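Local atomic coordinates of putative oxidoreductase (Bacteroides fragilis NCTC 9343, PDB entry 3FHL), a protein that probably acts as a nucleotide-dependent oxidoreductase of the Gfo/Idh/MocA family, with an NAD-binding Rossmann fold joined to a C-terminal alpha/beta domain. Residues 116-128 / 317-331. Sequence-based numbering, arbitrary orientation.
Sequences GLMLSVYQNRRWD and HLCLGQPLETHAQDI
Val121 meets Ala328 and Ile331 with both methyls: CG2 lies 3.8 Å from Ala328 CB, and CG1 and CG2 both pack on Ile331. With CG1 anti to the backbone N (chi1 172°), CG2 is left beside that N, where it meets Ala328; Phe98 touches all three side chains. Just before the strand, Met118 lays CG against Leu324 CD2, their side chains crossing at about a right angle, while its sulfur approaches the His317 ring obliquely. His317 is held for this by its ND1 bond to Gln322 O, in the ring plane, and by Leu324 CB over the ring centre.

Between these two apolar clusters the backbones form a single bridge at Ser120 and His327. Val121 N donates to Thr326 O at 3.0 Å, and Ala328 N to Leu119 O. Ser120 OG donates to Thr326 OG1 at 2.7 Å.

Outward, the extended Arg126 brings one face of its guanidinium, toward the rim, against Thr326 CG2. NH1 reaches Asp330 OD2 at 2.7 Å, nearly straight (173°) but from above the carboxylate plane, whereas NH2 bonds Glu325 O; NE pairs with Asp185. Waters join Arg126 NH2 and Trp127 NE1 to the two oxygens of Glu325.

Residues 317-331, from the C-terminal family region, thus flank 119-122, an outermost strand of the parallel sheet within the chain, consistent with a tie between the Rossmann and C-terminal parts. Apolar packing sets the position here and a buried arginine fixes the polar edge: with Asp330 and Asp185 as ion pairs and Glu325 O as a further acceptor, Arg126 is probably stabilised as a cation.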
ATOM      1  N   GLY C 116     -10.120 -35.347  23.928  1.00 38.60           N
ATOM      2  CA  GLY C 116     -10.842 -34.239  24.570  1.00 37.51           C
ATOM      3  C   GLY C 116      -9.936 -33.232  25.265  1.00 41.27           C
ATOM      4  O   GLY C 116     -10.287 -32.682  26.314  1.00 41.59           O
ATOM      5  N   LEU C 117      -8.759 -33.003  24.681  1.00 39.61           N
ATOM      6  CA  LEU C 117      -7.767 -32.093  25.243  1.00 33.31           C
ATOM      7  C   LEU C 117      -7.674 -30.810  24.412  1.00 36.12           C
ATOM      8  O   LEU C 117      -7.877 -30.841  23.196  1.00 35.32           O
ATOM      9  CB  LEU C 117      -6.396 -32.778  25.303  1.00 38.21           C
ATOM     10  CG  LEU C 117      -6.286 -34.038  26.174  1.00 35.71           C
ATOM     11  CD1 LEU C 117      -4.939 -34.707  25.971  1.00 36.26           C
ATOM     12  CD2 LEU C 117      -6.521 -33.705  27.642  1.00 32.66           C
ATOM     13  N   MET C 118      -7.387 -29.693  25.082  1.00 34.35           N
ATOM     14  CA  MET C 118      -7.174 -28.398  24.415  1.00 34.32           C
ATOM     15  C   MET C 118      -5.825 -28.386  23.689  1.00 34.58           C
ATOM     16  O   MET C 118      -4.802 -28.779  24.256  1.00 32.01           O
ATOM     17  CB  MET C 118      -7.226 -27.247  25.433  1.00 32.78           C
ATOM     18  CG  MET C 118      -7.220 -25.816  24.808  1.00 29.44           C
ATOM     19  SD  MET C 118      -6.759 -24.511  25.976  1.00 22.17           S
ATOM     20  CE  MET C 118      -5.026 -24.877  26.161  1.00 25.01           C
ATOM     21  N   LEU C 119      -5.835 -27.964  22.427  1.00 33.46           N
ATOM     22  CA  LEU C 119      -4.590 -27.678  21.701  1.00 32.33           C
ATOM     23  C   LEU C 119      -4.656 -26.269  21.110  1.00 33.40           C
ATOM     24  O   LEU C 119      -5.411 -26.015  20.169  1.00 33.79           O
ATOM     25  CB  LEU C 119      -4.321 -28.706  20.604  1.00 32.34           C
ATOM     26  CG  LEU C 119      -3.038 -28.554  19.775  1.00 31.62           C
ATOM     27  CD1 LEU C 119      -1.790 -28.605  20.650  1.00 33.80           C
ATOM     28  CD2 LEU C 119      -3.000 -29.625  18.696  1.00 32.79           C
ATOM     29  N   SER C 120      -3.858 -25.376  21.692  1.00 34.05           N
ATOM     30  CA  SER C 120      -3.814 -23.960  21.335  1.00 32.65           C
ATOM     31  C   SER C 120      -2.478 -23.602  20.692  1.00 32.58           C
ATOM     32  O   SER C 120      -1.442 -24.172  21.046  1.00 28.91           O
ATOM     33  CB  SER C 120      -4.024 -23.106  22.597  1.00 36.06           C
ATOM     34  OG  SER C 120      -3.853 -21.712  22.356  1.00 31.04           O
ATOM     35  N   VAL C 121      -2.505 -22.667  19.734  1.00 32.91           N
ATOM     36  CA  VAL C 121      -1.274 -22.060  19.238  1.00 29.86           C
ATOM     37  C   VAL C 121      -1.219 -20.594  19.663  1.00 29.55           C
ATOM     38  O   VAL C 121      -2.183 -19.854  19.476  1.00 35.20           O
ATOM     39  CB  VAL C 121      -1.072 -22.261  17.712  1.00 32.61           C
ATOM     40  CG1 VAL C 121       0.127 -21.448  17.202  1.00 28.69           C
ATOM     41  CG2 VAL C 121      -0.813 -23.731  17.414  1.00 30.73           C
ATOM     42  N   TYR C 122      -0.100 -20.206  20.270  1.00 30.80           N
ATOM     43  CA  TYR C 122       0.108 -18.849  20.784  1.00 28.66           C
ATOM     44  C   TYR C 122       0.209 -17.816  19.657  1.00 30.89           C
ATOM     45  O   TYR C 122       1.200 -17.773  18.927  1.00 34.26           O
ATOM     46  CB  TYR C 122       1.375 -18.802  21.636  1.00 31.55           C
ATOM     47  CG  TYR C 122       1.564 -17.507  22.393  1.00 28.15           C
ATOM     48  CD1 TYR C 122       0.639 -17.094  23.354  1.00 30.39           C
ATOM     49  CD2 TYR C 122       2.680 -16.710  22.171  1.00 33.76           C
ATOM     50  CE1 TYR C 122       0.810 -15.916  24.067  1.00 32.75           C
ATOM     51  CE2 TYR C 122       2.864 -15.537  22.872  1.00 30.72           C
ATOM     52  CZ  TYR C 122       1.930 -15.148  23.822  1.00 29.46           C
ATOM     53  OH  TYR C 122       2.109 -13.978  24.509  1.00 30.03           O
ATOM     54  N   GLN C 123      -0.822 -16.990  19.526  1.00 32.06           N
ATOM     55  CA  GLN C 123      -0.820 -15.879  18.570  1.00 33.64           C
ATOM     56  C   GLN C 123      -1.212 -14.616  19.320  1.00 31.26           C
ATOM     57  O   GLN C 123      -2.384 -14.243  19.374  1.00 32.08           O
ATOM     58  CB  GLN C 123      -1.775 -16.164  17.395  1.00 33.07           C
ATOM     59  CG  GLN C 123      -1.483 -17.484  16.659  1.00 37.61           C
ATOM     60  CD  GLN C 123      -2.044 -17.528  15.256  1.00 43.20           C
ATOM     61  OE1 GLN C 123      -1.572 -16.820  14.371  1.00 44.95           O
ATOM     62  NE2 GLN C 123      -3.042 -18.380  15.037  1.00 38.17           N
ATOM     63  N   ASN C 124      -0.220 -13.949  19.905  1.00 28.16           N
ATOM     64  CA  ASN C 124      -0.488 -12.874  20.849  1.00 28.55           C
ATOM     65  C   ASN C 124      -0.891 -11.519  20.282  1.00 30.84           C
ATOM     66  O   ASN C 124      -1.425 -10.681  21.016  1.00 25.79           O
ATOM     67  CB  ASN C 124       0.693 -12.678  21.796  1.00 31.58           C
ATOM     68  CG  ASN C 124       1.991 -12.353  21.082  1.00 38.34           C
ATOM     69  OD1 ASN C 124       2.098 -12.390  19.864  1.00 41.65           O
ATOM     70  ND2 ASN C 124       2.999 -12.052  21.861  1.00 42.21           N
ATOM     71  N   ARG C 125      -0.649 -11.302  18.990  1.00 29.98           N
ATOM     72  CA  ARG C 125      -0.931  -9.994  18.403  1.00 29.54           C
ATOM     73  C   ARG C 125      -2.413  -9.742  18.178  1.00 26.08           C
ATOM     74  O   ARG C 125      -2.816  -8.640  17.801  1.00 27.16           O
ATOM     75  CB  ARG C 125      -0.075  -9.735  17.160  1.00 28.69           C
ATOM     76  CG  ARG C 125       1.408  -9.505  17.528  1.00 27.86           C
ATOM     77  CD  ARG C 125       2.169  -8.844  16.401  1.00 31.32           C
ATOM     78  NE  ARG C 125       3.593  -8.686  16.704  1.00 30.52           N
ATOM     79  CZ  ARG C 125       4.122  -7.656  17.364  1.00 40.65           C
ATOM     80  NH1 ARG C 125       3.352  -6.669  17.827  1.00 32.08           N
ATOM     81  NH2 ARG C 125       5.433  -7.623  17.570  1.00 38.16           N
ATOM     82  N   ARG C 126      -3.229 -10.749  18.489  1.00 25.74           N
ATOM     83  CA  ARG C 126      -4.665 -10.550  18.628  1.00 27.48           C
ATOM     84  C   ARG C 126      -4.980  -9.659  19.836  1.00 25.10           C
ATOM     85  O   ARG C 126      -6.063  -9.089  19.928  1.00 25.88           O
ATOM     86  CB  ARG C 126      -5.367 -11.892  18.786  1.00 31.73           C
ATOM     87  CG  ARG C 126      -5.187 -12.810  17.604  1.00 36.80           C
ATOM     88  CD  ARG C 126      -6.193 -13.916  17.651  1.00 33.67           C
ATOM     89  NE  ARG C 126      -5.906 -15.007  16.725  1.00 33.44           N
ATOM     90  CZ  ARG C 126      -6.627 -16.120  16.674  1.00 34.54           C
ATOM     91  NH1 ARG C 126      -6.334 -17.078  15.808  1.00 34.08           N
ATOM     92  NH2 ARG C 126      -7.655 -16.270  17.495  1.00 37.96           N
ATOM     93  N   TRP C 127      -4.013  -9.521  20.741  1.00 24.64           N
ATOM     94  CA  TRP C 127      -4.190  -8.652  21.911  1.00 26.46           C
ATOM     95  C   TRP C 127      -3.249  -7.446  21.903  1.00 29.37           C
ATOM     96  O   TRP C 127      -2.992  -6.851  22.943  1.00 29.02           O
ATOM     97  CB  TRP C 127      -4.036  -9.461  23.210  1.00 26.58           C
ATOM     98  CG  TRP C 127      -5.145 -10.471  23.425  1.00 29.65           C
ATOM     99  CD1 TRP C 127      -6.368 -10.245  24.008  1.00 34.43           C
ATOM    100  CD2 TRP C 127      -5.137 -11.842  23.035  1.00 30.72           C
ATOM    101  NE1 TRP C 127      -7.120 -11.402  24.001  1.00 31.59           N
ATOM    102  CE2 TRP C 127      -6.387 -12.397  23.415  1.00 28.92           C
ATOM    103  CE3 TRP C 127      -4.200 -12.664  22.393  1.00 27.51           C
ATOM    104  CZ2 TRP C 127      -6.713 -13.731  23.181  1.00 24.63           C
ATOM    105  CZ3 TRP C 127      -4.528 -13.996  22.169  1.00 28.18           C
ATOM    106  CH2 TRP C 127      -5.778 -14.513  22.556  1.00 32.49           C
ATOM    107  N   ASP C 128      -2.730  -7.085  20.727  1.00 30.92           N
ATOM    108  CA  ASP C 128      -2.039  -5.797  20.574  1.00 29.91           C
ATOM    109  C   ASP C 128      -3.065  -4.696  20.783  1.00 22.79           C
ATOM    110  O   ASP C 128      -4.222  -4.869  20.405  1.00 28.68           O
ATOM    111  CB  ASP C 128      -1.426  -5.673  19.172  1.00 29.74           C
ATOM    112  CG  ASP C 128      -0.023  -6.268  19.078  1.00 25.65           C
ATOM    113  OD1 ASP C 128       0.489  -6.808  20.083  1.00 26.13           O
ATOM    114  OD2 ASP C 128       0.587  -6.191  17.987  1.00 25.33           O
ATOM    115  N   HIS C 317     -12.004 -20.983  28.843  1.00 31.86           N
ATOM    116  CA  HIS C 317     -12.272 -22.163  28.057  1.00 32.07           C
ATOM    117  C   HIS C 317     -12.276 -23.440  28.896  1.00 36.59           C
ATOM    118  O   HIS C 317     -13.226 -24.220  28.829  1.00 34.54           O
ATOM    119  CB  HIS C 317     -11.237 -22.290  26.945  1.00 34.04           C
ATOM    120  CG  HIS C 317     -11.372 -23.541  26.137  1.00 33.96           C
ATOM    121  ND1 HIS C 317     -12.495 -23.826  25.389  1.00 29.92           N
ATOM    122  CD2 HIS C 317     -10.522 -24.575  25.950  1.00 28.18           C
ATOM    123  CE1 HIS C 317     -12.327 -24.984  24.772  1.00 30.32           C
ATOM    124  NE2 HIS C 317     -11.137 -25.458  25.093  1.00 35.93           N
ATOM    125  N   LEU C 318     -11.205 -23.647  29.655  1.00 32.32           N
ATOM    126  CA  LEU C 318     -10.996 -24.888  30.405  1.00 38.75           C
ATOM    127  C   LEU C 318     -11.878 -24.987  31.654  1.00 38.23           C
ATOM    128  O   LEU C 318     -12.336 -26.072  32.013  1.00 39.53           O
ATOM    129  CB  LEU C 318      -9.525 -25.023  30.804  1.00 32.54           C
ATOM    130  CG  LEU C 318      -8.489 -25.300  29.714  1.00 35.94           C
ATOM    131  CD1 LEU C 318      -7.120 -25.241  30.335  1.00 28.86           C
ATOM    132  CD2 LEU C 318      -8.718 -26.640  29.008  1.00 39.10           C
ATOM    133  N   CYS C 319     -12.118 -23.850  32.303  1.00 37.22           N
ATOM    134  CA  CYS C 319     -12.845 -23.818  33.562  1.00 38.48           C
ATOM    135  C   CYS C 319     -14.291 -23.340  33.462  1.00 41.75           C
ATOM    136  O   CYS C 319     -15.101 -23.698  34.313  1.00 43.71           O
ATOM    137  CB  CYS C 319     -12.088 -22.986  34.587  1.00 38.16           C
ATOM    138  SG  CYS C 319     -10.471 -23.657  34.987  1.00 41.68           S
ATOM    139  N   LEU C 320     -14.622 -22.540  32.444  1.00 35.45           N
ATOM    140  CA  LEU C 320     -15.981 -22.005  32.311  1.00 34.34           C
ATOM    141  C   LEU C 320     -16.683 -22.374  31.002  1.00 31.71           C
ATOM    142  O   LEU C 320     -17.752 -21.835  30.696  1.00 34.81           O
ATOM    143  CB  LEU C 320     -16.009 -20.483  32.517  1.00 33.34           C
ATOM    144  CG  LEU C 320     -15.423 -19.884  33.801  1.00 42.12           C
ATOM    145  CD1 LEU C 320     -15.417 -18.360  33.725  1.00 39.50           C
ATOM    146  CD2 LEU C 320     -16.190 -20.343  35.030  1.00 46.75           C
ATOM    147  N   GLY C 321     -16.079 -23.286  30.241  1.00 31.83           N
ATOM    148  CA  GLY C 321     -16.642 -23.782  28.973  1.00 32.19           C
ATOM    149  C   GLY C 321     -16.796 -22.783  27.829  1.00 36.43           C
ATOM    150  O   GLY C 321     -17.560 -23.023  26.894  1.00 37.05           O
ATOM    151  N   GLN C 322     -16.086 -21.654  27.899  1.00 34.55           N
ATOM    152  CA  GLN C 322     -16.160 -20.628  26.851  1.00 34.59           C
ATOM    153  C   GLN C 322     -15.380 -21.074  25.610  1.00 32.10           C
ATOM    154  O   GLN C 322     -14.501 -21.926  25.725  1.00 28.92           O
ATOM    155  CB  GLN C 322     -15.636 -19.282  27.384  1.00 30.79           C
ATOM    156  CG  GLN C 322     -16.416 -18.738  28.594  1.00 32.40           C
ATOM    157  CD  GLN C 322     -17.906 -18.708  28.347  1.00 39.31           C
ATOM    158  OE1 GLN C 322     -18.400 -17.896  27.566  1.00 39.14           O
ATOM    159  NE2 GLN C 322     -18.637 -19.602  29.012  1.00 41.76           N
ATOM    160  N   PRO C 323     -15.707 -20.519  24.420  1.00 33.90           N
ATOM    161  CA  PRO C 323     -14.927 -20.827  23.213  1.00 32.73           C
ATOM    162  C   PRO C 323     -13.448 -20.470  23.334  1.00 34.27           C
ATOM    163  O   PRO C 323     -13.112 -19.413  23.849  1.00 31.60           O
ATOM    164  CB  PRO C 323     -15.578 -19.943  22.152  1.00 33.94           C
ATOM    165  CG  PRO C 323     -16.980 -19.780  22.627  1.00 38.73           C
ATOM    166  CD  PRO C 323     -16.823 -19.607  24.109  1.00 33.55           C
ATOM    167  N   LEU C 324     -12.582 -21.375  22.890  1.00 33.27           N
ATOM    168  CA  LEU C 324     -11.162 -21.087  22.770  1.00 30.80           C
ATOM    169  C   LEU C 324     -10.969 -20.186  21.554  1.00 34.09           C
ATOM    170  O   LEU C 324     -11.519 -20.458  20.489  1.00 33.54           O
ATOM    171  CB  LEU C 324     -10.383 -22.389  22.603  1.00 30.94           C
ATOM    172  CG  LEU C 324      -8.896 -22.321  22.258  1.00 32.82           C
ATOM    173  CD1 LEU C 324      -8.117 -21.712  23.390  1.00 29.97           C
ATOM    174  CD2 LEU C 324      -8.362 -23.703  21.882  1.00 30.36           C
ATOM    175  N   GLU C 325     -10.215 -19.102  21.716  1.00 33.39           N
ATOM    176  CA  GLU C 325      -9.983 -18.172  20.596  1.00 36.07           C
ATOM    177  C   GLU C 325      -8.862 -18.647  19.674  1.00 32.19           C
ATOM    178  O   GLU C 325      -8.865 -18.349  18.483  1.00 37.41           O
ATOM    179  CB  GLU C 325      -9.675 -16.759  21.109  1.00 33.82           C
ATOM    180  CG  GLU C 325     -10.861 -16.075  21.796  1.00 38.80           C
ATOM    181  CD  GLU C 325     -10.532 -14.676  22.315  1.00 45.51           C
ATOM    182  OE1 GLU C 325      -9.952 -13.867  21.556  1.00 45.68           O
ATOM    183  OE2 GLU C 325     -10.863 -14.378  23.487  1.00 50.52           O
ATOM    184  N   THR C 326      -7.919 -19.403  20.231  1.00 28.11           N
ATOM    185  CA  THR C 326      -6.654 -19.684  19.574  1.00 26.26           C
ATOM    186  C   THR C 326      -6.457 -21.164  19.237  1.00 27.10           C
ATOM    187  O   THR C 326      -5.394 -21.734  19.490  1.00 26.92           O
ATOM    188  CB  THR C 326      -5.474 -19.220  20.451  1.00 29.97           C
ATOM    189  OG1 THR C 326      -5.608 -19.804  21.752  1.00 37.91           O
ATOM    190  CG2 THR C 326      -5.456 -17.666  20.585  1.00 28.34           C
ATOM    191  N   HIS C 327      -7.471 -21.775  18.646  1.00 30.00           N
ATOM    192  CA  HIS C 327      -7.343 -23.144  18.148  1.00 38.08           C
ATOM    193  C   HIS C 327      -6.123 -23.294  17.247  1.00 36.78           C
ATOM    194  O   HIS C 327      -5.808 -22.398  16.464  1.00 35.06           O
ATOM    195  CB  HIS C 327      -8.570 -23.542  17.335  1.00 37.62           C
ATOM    196  CG  HIS C 327      -9.790 -23.810  18.158  1.00 53.29           C
ATOM    197  ND1 HIS C 327     -10.831 -22.914  18.258  1.00 56.27           N
ATOM    198  CD2 HIS C 327     -10.148 -24.887  18.897  1.00 62.17           C
ATOM    199  CE1 HIS C 327     -11.772 -23.420  19.034  1.00 60.98           C
ATOM    200  NE2 HIS C 327     -11.382 -24.618  19.434  1.00 68.76           N
ATOM    201  N   ALA C 328      -5.447 -24.433  17.359  1.00 33.24           N
ATOM    202  CA  ALA C 328      -4.311 -24.755  16.495  1.00 30.07           C
ATOM    203  C   ALA C 328      -4.647 -24.717  15.004  1.00 33.69           C
ATOM    204  O   ALA C 328      -3.772 -24.407  14.183  1.00 34.45           O
ATOM    205  CB  ALA C 328      -3.732 -26.107  16.868  1.00 29.00           C
ATOM    206  N   GLN C 329      -5.908 -25.003  14.657  1.00 29.13           N
ATOM    207  CA  GLN C 329      -6.364 -24.951  13.257  1.00 33.59           C
ATOM    208  C   GLN C 329      -6.179 -23.540  12.667  1.00 34.78           C
ATOM    209  O   GLN C 329      -5.917 -23.400  11.475  1.00 34.09           O
ATOM    210  CB  GLN C 329      -7.824 -25.392  13.138  1.00 34.90           C
ATOM    211  CG  GLN C 329      -8.379 -25.477  11.720  1.00 38.66           C
ATOM    212  CD  GLN C 329      -7.693 -26.527  10.879  1.00 44.24           C
ATOM    213  OE1 GLN C 329      -7.523 -27.669  11.311  1.00 42.05           O
ATOM    214  NE2 GLN C 329      -7.303 -26.153   9.657  1.00 40.46           N
ATOM    215  N   ASP C 330      -6.290 -22.514  13.513  1.00 35.48           N
ATOM    216  CA  ASP C 330      -6.065 -21.125  13.088  1.00 35.92           C
ATOM    217  C   ASP C 330      -4.696 -20.919  12.434  1.00 34.17           C
ATOM    218  O   ASP C 330      -4.617 -20.251  11.413  1.00 34.50           O
ATOM    219  CB  ASP C 330      -6.257 -20.135  14.244  1.00 32.01           C
ATOM    220  CG  ASP C 330      -7.717 -19.938  14.622  1.00 37.35           C
ATOM    221  OD1 ASP C 330      -8.620 -20.467  13.932  1.00 36.88           O
ATOM    222  OD2 ASP C 330      -7.971 -19.237  15.621  1.00 41.54           O
ATOM    223  N   ILE C 331      -3.638 -21.505  12.995  1.00 31.07           N
ATOM    224  CA  ILE C 331      -2.304 -21.361  12.403  1.00 32.22           C
ATOM    225  C   ILE C 331      -2.136 -22.193  11.124  1.00 35.16           C
ATOM    226  O   ILE C 331      -1.366 -21.816  10.254  1.00 33.95           O
ATOM    227  CB  ILE C 331      -1.140 -21.574  13.417  1.00 34.57           C
ATOM    228  CG1 ILE C 331       0.141 -20.860  12.967  1.00 37.14           C
ATOM    229  CG2 ILE C 331      -0.819 -23.031  13.614  1.00 33.76           C
ATOM    230  CD1 ILE C 331       0.032 -19.343  12.859  1.00 43.43           C
TER
HETATM  231  O   HOH W   1      -4.180 -20.161  16.993  1.00 33.63           O
HETATM  232  O   HOH W   2      -9.223 -14.070  19.037  1.00 51.59           O
HETATM  233  O   HOH W   3      -9.886 -11.803  24.967  1.00 46.03           O